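Side-chain contacts in N-alpha-acetyltransferase 35, NatC auxiliary subunit (Saccharomyces cerevisiae, PDB 6YGA), which serves as the auxiliary subunit of the NatC N-terminal acetyltransferase, which acetylates the terminal methionine of the L-A virus Gag protein: residues 520-524 with 525-529; 426-430 with 431-435; 477-480 with 481-485. One frame throughout, in Å; residues are numbered along the deposited sequence.

Interaction 1 of 3, residues 520-524 with 525-529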
loop_
_atom_site.group_PDB
_atom_site.type_symbol
_atom_site.label_atom_id
_atom_site.label_comp_id
_atom_site.label_asym_id
_atom_site.label_seq_id
_atom_site.Cartn_x
_atom_site.Cartn_y
_atom_site.Cartn_z
ATOM N N TYR B 520 37.402 41.201 1.126
ATOM C CA TYR B 520 37.801 39.936 1.736
ATOM C C TYR B 520 37.059 39.682 3.042
ATOM O O TYR B 520 36.685 38.542 3.334
ATOM C CB TYR B 520 39.312 39.925 1.965
ATOM C CG TYR B 520 39.804 38.775 2.815
ATOM C CD1 TYR B 520 39.894 37.490 2.295
ATOM C CD2 TYR B 520 40.188 38.976 4.134
ATOM C CE1 TYR B 520 40.345 36.438 3.066
ATOM C CE2 TYR B 520 40.641 37.930 4.915
ATOM C CZ TYR B 520 40.717 36.663 4.374
ATOM O OH TYR B 520 41.168 35.613 5.142
ATOM N N ARG B 521 36.845 40.728 3.844
ATOM C CA ARG B 521 36.161 40.540 5.120
ATOM C C ARG B 521 34.701 40.156 4.912
ATOM O O ARG B 521 34.170 39.304 5.635
ATOM C CB ARG B 521 36.267 41.805 5.969
ATOM C CG ARG B 521 35.718 41.630 7.375
ATOM C CD ARG B 521 35.563 42.952 8.100
ATOM N NE ARG B 521 35.336 42.743 9.525
ATOM C CZ ARG B 521 36.313 42.601 10.413
ATOM N NH1 ARG B 521 37.574 42.653 10.011
ATOM N NH2 ARG B 521 36.032 42.410 11.694
ATOM N N PHE B 522 34.034 40.776 3.935
ATOM C CA PHE B 522 32.649 40.421 3.647
ATOM C C PHE B 522 32.531 38.963 3.225
ATOM O O PHE B 522 31.622 38.253 3.669
ATOM C CB PHE B 522 32.085 41.343 2.564
ATOM C CG PHE B 522 30.773 40.877 1.992
ATOM C CD1 PHE B 522 29.577 41.175 2.626
ATOM C CD2 PHE B 522 30.737 40.144 0.814
ATOM C CE1 PHE B 522 28.369 40.746 2.100
ATOM C CE2 PHE B 522 29.534 39.710 0.284
ATOM C CZ PHE B 522 28.349 40.013 0.927
ATOM N N ALA B 523 33.442 38.499 2.367
ATOM C CA ALA B 523 33.390 37.113 1.914
ATOM C C ALA B 523 33.539 36.148 3.082
ATOM O O ALA B 523 32.798 35.164 3.190
ATOM C CB ALA B 523 34.474 36.865 0.865
HETATM N N MSE B 524 34.490 36.415 3.971
HETATM C CA MSE B 524 34.712 35.563 5.131
HETATM C C MSE B 524 33.510 35.570 6.066
HETATM O O MSE B 524 33.148 34.540 6.633
HETATM C CB MSE B 524 35.963 36.010 5.889
HETATM C CG MSE B 524 37.249 35.843 5.102
HETATM SE SE MSE B 524 37.766 33.973 4.914
HETATM C CE MSE B 524 38.589 33.709 6.661
ATOM N N ASP B 525 32.888 36.740 6.219
ATOM C CA ASP B 525 31.772 36.870 7.148
ATOM C C ASP B 525 30.463 36.341 6.571
ATOM O O ASP B 525 29.590 35.910 7.332
ATOM C CB ASP B 525 31.600 38.333 7.563
ATOM C CG ASP B 525 32.737 38.833 8.436
ATOM O OD1 ASP B 525 33.429 38.000 9.056
ATOM O OD2 ASP B 525 32.931 40.065 8.505
ATOM N N ASN B 526 30.304 36.358 5.246
ATOM C CA ASN B 526 29.025 36.049 4.622
ATOM C C ASN B 526 29.031 34.818 3.726
ATOM O O ASN B 526 27.950 34.295 3.432
ATOM C CB ASN B 526 28.533 37.247 3.794
ATOM C CG ASN B 526 28.124 38.430 4.655
ATOM O OD1 ASN B 526 28.964 39.087 5.273
ATOM N ND2 ASN B 526 26.829 38.717 4.686
ATOM N N GLU B 527 30.195 34.336 3.286
ATOM C CA GLU B 527 30.219 33.288 2.271
ATOM C C GLU B 527 31.072 32.080 2.648
ATOM O O GLU B 527 30.728 30.945 2.299
ATOM C CB GLU B 527 30.712 33.862 0.941
ATOM C CG GLU B 527 29.744 34.839 0.300
ATOM C CD GLU B 527 30.263 35.398 -1.006
ATOM O OE1 GLU B 527 31.464 35.213 -1.297
ATOM O OE2 GLU B 527 29.470 36.021 -1.743
HETATM N N MSE B 528 32.179 32.303 3.352
HETATM C CA MSE B 528 33.155 31.241 3.595
HETATM C C MSE B 528 32.597 30.065 4.396
HETATM O O MSE B 528 32.800 28.910 4.027
HETATM C CB MSE B 528 34.383 31.800 4.314
HETATM C CG MSE B 528 35.508 30.787 4.474
HETATM SE SE MSE B 528 36.117 30.024 2.779
HETATM C CE MSE B 528 38.022 30.392 2.973
ATOM N N GLU B 529 31.896 30.366 5.491
ATOM C CA GLU B 529 31.387 29.305 6.353
ATOM C C GLU B 529 30.428 28.390 5.598
ATOM O O GLU B 529 30.471 27.164 5.760
ATOM C CB GLU B 529 30.708 29.912 7.580
ATOM C CG GLU B 529 30.178 28.896 8.576
ATOM C CD GLU B 529 29.583 29.550 9.808
ATOM O OE1 GLU B 529 29.724 30.783 9.959
ATOM O OE2 GLU B 529 28.973 28.831 10.627
HETATM O O HOH W 1 30.854 32.999 6.530
#

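Interaction 2 of 3, residues 426-430 with 431-435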
loop_
_atom_site.group_PDB
_atom_site.type_symbol
_atom_site.label_atom_id
_atom_site.label_comp_id
_atom_site.label_asym_id
_atom_site.label_seq_id
_atom_site.Cartn_x
_atom_site.Cartn_y
_atom_site.Cartn_z
ATOM N N GLN B 426 12.328 23.786 -17.567
ATOM C CA GLN B 426 11.785 25.141 -17.538
ATOM C C GLN B 426 12.791 26.116 -16.935
ATOM O O GLN B 426 12.925 27.249 -17.412
ATOM C CB GLN B 426 10.463 25.167 -16.767
ATOM C CG GLN B 426 9.710 26.490 -16.855
ATOM C CD GLN B 426 9.209 26.797 -18.257
ATOM O OE1 GLN B 426 8.938 25.891 -19.046
ATOM N NE2 GLN B 426 9.084 28.081 -18.572
ATOM N N PHE B 427 13.498 25.695 -15.880
ATOM C CA PHE B 427 14.633 26.470 -15.390
ATOM C C PHE B 427 15.690 26.627 -16.474
ATOM O O PHE B 427 16.301 27.693 -16.611
ATOM C CB PHE B 427 15.249 25.798 -14.162
ATOM C CG PHE B 427 14.531 26.087 -12.874
ATOM C CD1 PHE B 427 14.354 27.390 -12.441
ATOM C CD2 PHE B 427 14.066 25.051 -12.077
ATOM C CE1 PHE B 427 13.706 27.656 -11.251
ATOM C CE2 PHE B 427 13.418 25.311 -10.883
ATOM C CZ PHE B 427 13.237 26.615 -10.469
ATOM N N GLU B 428 15.915 25.571 -17.258
ATOM C CA GLU B 428 16.931 25.621 -18.302
ATOM C C GLU B 428 16.572 26.642 -19.376
ATOM O O GLU B 428 17.450 27.338 -19.899
ATOM C CB GLU B 428 17.111 24.229 -18.911
ATOM C CG GLU B 428 18.533 23.909 -19.339
ATOM C CD GLU B 428 18.945 24.642 -20.595
ATOM O OE1 GLU B 428 18.077 24.857 -21.468
ATOM O OE2 GLU B 428 20.134 25.005 -20.707
ATOM N N SER B 429 15.284 26.758 -19.713
ATOM C CA SER B 429 14.885 27.685 -20.767
ATOM C C SER B 429 15.053 29.139 -20.340
ATOM O O SER B 429 15.219 30.018 -21.194
ATOM C CB SER B 429 13.439 27.416 -21.190
ATOM O OG SER B 429 12.541 27.630 -20.118
ATOM N N VAL B 430 15.012 29.416 -19.037
ATOM C CA VAL B 430 15.227 30.768 -18.534
ATOM C C VAL B 430 16.642 30.950 -17.993
ATOM O O VAL B 430 16.934 31.975 -17.368
ATOM C CB VAL B 430 14.178 31.145 -17.472
ATOM C CG1 VAL B 430 12.777 31.075 -18.061
ATOM C CG2 VAL B 430 14.296 30.241 -16.254
ATOM N N ASN B 431 17.522 29.968 -18.206
ATOM C CA ASN B 431 18.947 30.084 -17.894
ATOM C C ASN B 431 19.192 30.353 -16.408
ATOM O O ASN B 431 20.096 31.104 -16.035
ATOM C CB ASN B 431 19.609 31.159 -18.763
ATOM C CG ASN B 431 19.742 30.738 -20.220
ATOM O OD1 ASN B 431 19.993 29.571 -20.523
ATOM N ND2 ASN B 431 19.582 31.694 -21.129
ATOM N N SER B 432 18.383 29.735 -15.547
ATOM C CA SER B 432 18.571 29.812 -14.097
ATOM C C SER B 432 19.302 28.540 -13.679
ATOM O O SER B 432 18.687 27.538 -13.313
ATOM C CB SER B 432 17.238 29.971 -13.371
ATOM O OG SER B 432 17.443 30.233 -11.994
ATOM N N GLN B 433 20.636 28.589 -13.728
ATOM C CA GLN B 433 21.448 27.381 -13.634
ATOM C C GLN B 433 21.620 26.867 -12.209
ATOM O O GLN B 433 21.871 25.672 -12.024
ATOM C CB GLN B 433 22.817 27.630 -14.271
ATOM C CG GLN B 433 22.749 27.858 -15.779
ATOM C CD GLN B 433 22.018 26.740 -16.509
ATOM O OE1 GLN B 433 22.305 25.559 -16.312
ATOM N NE2 GLN B 433 21.066 27.109 -17.352
ATOM N N VAL B 434 21.489 27.726 -11.199
ATOM C CA VAL B 434 21.581 27.255 -9.820
ATOM C C VAL B 434 20.386 26.370 -9.478
ATOM O O VAL B 434 20.545 25.251 -8.977
ATOM C CB VAL B 434 21.700 28.443 -8.850
ATOM C CG1 VAL B 434 21.748 27.962 -7.406
ATOM C CG2 VAL B 434 22.935 29.273 -9.178
ATOM N N TYR B 435 19.171 26.849 -9.759
ATOM C CA TYR B 435 17.988 26.032 -9.498
ATOM C C TYR B 435 17.924 24.838 -10.442
ATOM O O TYR B 435 17.495 23.750 -10.043
ATOM C CB TYR B 435 16.719 26.876 -9.608
ATOM C CG TYR B 435 16.694 28.052 -8.661
ATOM C CD1 TYR B 435 16.681 27.859 -7.286
ATOM C CD2 TYR B 435 16.688 29.355 -9.140
ATOM C CE1 TYR B 435 16.664 28.930 -6.415
ATOM C CE2 TYR B 435 16.671 30.433 -8.277
ATOM C CZ TYR B 435 16.659 30.213 -6.915
ATOM O OH TYR B 435 16.640 31.277 -6.043
#

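Interaction 3 of 3, residues 477-480 with 481-485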
loop_
_atom_site.group_PDB
_atom_site.type_symbol
_atom_site.label_atom_id
_atom_site.label_comp_id
_atom_site.label_asym_id
_atom_site.label_seq_id
_atom_site.Cartn_x
_atom_site.Cartn_y
_atom_site.Cartn_z
ATOM N N HIS B 477 27.028 7.020 -12.187
ATOM C CA HIS B 477 28.211 7.615 -12.798
ATOM C C HIS B 477 27.937 9.056 -13.202
ATOM O O HIS B 477 28.779 9.936 -12.998
ATOM C CB HIS B 477 28.661 6.784 -14.001
ATOM C CG HIS B 477 29.898 7.299 -14.673
ATOM N ND1 HIS B 477 29.856 8.169 -15.742
ATOM C CD2 HIS B 477 31.209 7.057 -14.437
ATOM C CE1 HIS B 477 31.088 8.445 -16.131
ATOM N NE2 HIS B 477 31.928 7.782 -15.356
ATOM N N HIS B 478 26.750 9.322 -13.756
ATOM C CA HIS B 478 26.392 10.690 -14.117
ATOM C C HIS B 478 26.193 11.558 -12.880
ATOM O O HIS B 478 26.542 12.745 -12.886
ATOM C CB HIS B 478 25.134 10.698 -14.985
ATOM C CG HIS B 478 25.390 10.354 -16.418
ATOM N ND1 HIS B 478 25.531 11.312 -17.398
ATOM C CD2 HIS B 478 25.532 9.158 -17.038
ATOM C CE1 HIS B 478 25.749 10.722 -18.560
ATOM N NE2 HIS B 478 25.755 9.415 -18.369
ATOM N N LEU B 479 25.632 10.989 -11.810
ATOM C CA LEU B 479 25.462 11.761 -10.585
ATOM C C LEU B 479 26.807 12.091 -9.950
ATOM O O LEU B 479 27.003 13.200 -9.440
ATOM C CB LEU B 479 24.570 11.006 -9.600
ATOM C CG LEU B 479 24.290 11.736 -8.284
ATOM C CD1 LEU B 479 23.808 13.156 -8.545
ATOM C CD2 LEU B 479 23.271 10.972 -7.461
ATOM N N GLU B 480 27.752 11.147 -9.982
ATOM C CA GLU B 480 29.067 11.418 -9.408
ATOM C C GLU B 480 29.805 12.482 -10.214
ATOM O O GLU B 480 30.451 13.367 -9.640
ATOM C CB GLU B 480 29.886 10.129 -9.329
ATOM C CG GLU B 480 31.184 10.267 -8.541
ATOM C CD GLU B 480 32.371 9.668 -9.267
ATOM O OE1 GLU B 480 32.194 9.205 -10.414
ATOM O OE2 GLU B 480 33.480 9.662 -8.693
ATOM N N THR B 481 29.707 12.420 -11.547
ATOM C CA THR B 481 30.321 13.444 -12.392
ATOM C C THR B 481 29.724 14.816 -12.110
ATOM O O THR B 481 30.452 15.809 -11.992
ATOM C CB THR B 481 30.146 13.084 -13.868
ATOM O OG1 THR B 481 30.829 11.856 -14.153
ATOM C CG2 THR B 481 30.703 14.185 -14.758
ATOM N N PHE B 482 28.396 14.888 -11.996
ATOM C CA PHE B 482 27.737 16.144 -11.656
ATOM C C PHE B 482 28.176 16.646 -10.287
ATOM O O PHE B 482 28.472 17.834 -10.122
ATOM C CB PHE B 482 26.219 15.956 -11.712
ATOM C CG PHE B 482 25.435 17.071 -11.080
ATOM C CD1 PHE B 482 25.203 18.254 -11.769
ATOM C CD2 PHE B 482 24.908 16.926 -9.806
ATOM C CE1 PHE B 482 24.473 19.277 -11.191
ATOM C CE2 PHE B 482 24.177 17.946 -9.222
ATOM C CZ PHE B 482 23.958 19.121 -9.915
ATOM N N LEU B 483 28.232 15.757 -9.291
ATOM C CA LEU B 483 28.638 16.184 -7.956
ATOM C C LEU B 483 30.098 16.620 -7.929
ATOM O O LEU B 483 30.455 17.561 -7.210
ATOM C CB LEU B 483 28.401 15.066 -6.945
ATOM C CG LEU B 483 26.950 14.756 -6.584
ATOM C CD1 LEU B 483 26.909 13.542 -5.679
ATOM C CD2 LEU B 483 26.276 15.956 -5.923
ATOM N N LYS B 484 30.957 15.948 -8.700
ATOM C CA LYS B 484 32.372 16.307 -8.705
ATOM C C LYS B 484 32.580 17.697 -9.292
ATOM O O LYS B 484 33.382 18.484 -8.775
ATOM C CB LYS B 484 33.179 15.266 -9.483
ATOM C CG LYS B 484 34.682 15.408 -9.316
ATOM C CD LYS B 484 35.075 15.230 -7.858
ATOM C CE LYS B 484 36.518 15.624 -7.605
ATOM N NZ LYS B 484 36.884 15.393 -6.181
ATOM N N ASP B 485 31.860 18.015 -10.372
ATOM C CA ASP B 485 31.920 19.356 -10.940
ATOM C C ASP B 485 31.357 20.389 -9.971
ATOM O O ASP B 485 31.901 21.492 -9.846
ATOM C CB ASP B 485 31.164 19.396 -12.269
ATOM C CG ASP B 485 31.766 18.472 -13.318
ATOM O OD1 ASP B 485 32.870 17.931 -13.088
ATOM O OD2 ASP B 485 31.132 18.285 -14.377
#

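Interaction 1 of 3, residues 520-524 with 525-529
A wider, pi-type turn within the long helix 511-564 brings A523 against both E527 and M528. The carbonyl A523 O accepts E527 N at 2.7 Å and M528 N at 2.9 Å, an i+4 and an i+5 donor that reach it from opposite faces of its plane. The preceding carbonyls R521 O and F522 O still take ordinary i+4 donors, D525 N and N526 N. The change of pairing fits a bent axis: the short segments 520-524 and 525-529 run at 49° to each other. A water spans the widened turn, donating to M524 O (2.8 Å) and accepting from E529 N (3.0 Å). Helix 465-506 lies against one side, where A523 and M524 touch I497 and M528 touches H498. The selenomethionines M524 and M528 run side by side, M524 SE meeting M528 CG at 3.9 Å. On the exposed side N526 CB sits over one face of the F522 ring, 4.1 Å from its centroid, a CH-pi contact. D525 has CG anti to its carbonyl carbon (chi1 -69°), which swings the carboxylate back toward R521. Their salt bridge is long, R521 NE to D525 OD2 3.7 Å; with the planes 80° apart and no N-H aimed at OD2, the attraction is probably electrostatic only.

Interaction 2 of 3, residues 426-430 with 431-435
Aromatic contact joins F427 to Y435 across the turn between two helices. Y435 CB stands over the centre of one face of the F427 ring, 3.5 Å from its centroid, a CH-pi contact. The ring planes are tilted by 28° and slid apart, with centroids 5.5 Å from each other, so there is little face-to-face stacking. F427 has CG anti to its carbonyl carbon (chi1 -82°), which directs the ring across to the start of the next helix. S432 CB also comes within 4.0 Å of F427 CD1, oblique to the ring, and V430 CG2 approaches the same S432 CB.

Hydrogen bonding is mostly by the backbone. S432 N donates to F427 O at 3.1 Å in a nearly straight bond (167° at the hydrogen), while N431 N reaches E428 O at 3.1 Å from above the carbonyl plane. One side chain joins in within the first helix, S429 OG donating to Q426 O at 2.8 Å.

Polar side chains meet more loosely, E428 OE2 lying 4.1 Å from Q433 NE2. Outside the turn, F427 also touches L387 and S391 of helix 386-402, and Y435 touches Y364 and L365 of helix 360-372. With N431 at positive phi as C-prime residue, the paired backbone bonds make a Schellman motif that ends helix 406-429 just before helix 433-456 begins.

Interaction 3 of 3, residues 477-480 with 481-485
L479 meets both F482 and L483 on the buried side of helix 465-506, the apolar part of the contact. Its methyl CD1 lies 4.0 Å from L483 CG and 4.1 Å from F482 CD2, approaching the F482 ring obliquely. L483 has CG anti to its carbonyl carbon (chi1 -72°), which brings CG within 3.3 Å of L479 O. That oxygen also accepts L483 N at 2.8 Å, one of four regular i to i+4 backbone bonds from T481 to K484.

The outward side is polar, and only part of it is firmly held. T481 OG1, set anti to its own carbonyl carbon (chi1 -63°), folds back along the helix and donates to H477 O at 3.0 Å. T481 N donates to the same H477 O at 3.0 Å, and the two donors arrive from opposite faces of its plane, so a single carbonyl takes two bonds from one residue. Looser is the exposed H477 imidazole: the hydroxyl stands over one face, 3.9 Å above the plane but offset toward the rim. K484 is looser too, its chain leading away from the preceding turn.

Three other helices pack on the buried side: L479 rests on L444 and I448 of helix 433-456 and on I545 of helix 511-564, L483 touches L541 and L542 of the latter, and F371 of helix 360-372 meets F482 and L483. F482 further sets its ring edge-to-face with Y440, and E480 has weak polar links to N546 and K549, so helix 465-506 is held between its chain neighbours 433-456 and 511-564.

How the interactions relate
Followed from the N terminus, the contacts come in series, interaction 2, then 3, then 1, and none nests in or crosses another. Each joins immediately adjoining segments and so encloses no long loop; only interaction 2 shapes a connection between helices, the turn from 406-429 to 433-456. Interaction 3 lies on the next helix, 465-506, its nearest atoms about 7 Å from interaction 2. Interaction 1 follows on helix 511-564, its centre 27 Å from each of the others. Helix 465-506 links the last two: its 477-485 part packs against 433-456 and 511-564, while I497 and H498 further along meet interaction 1. All three lie in the TPR-repeat region of the protein.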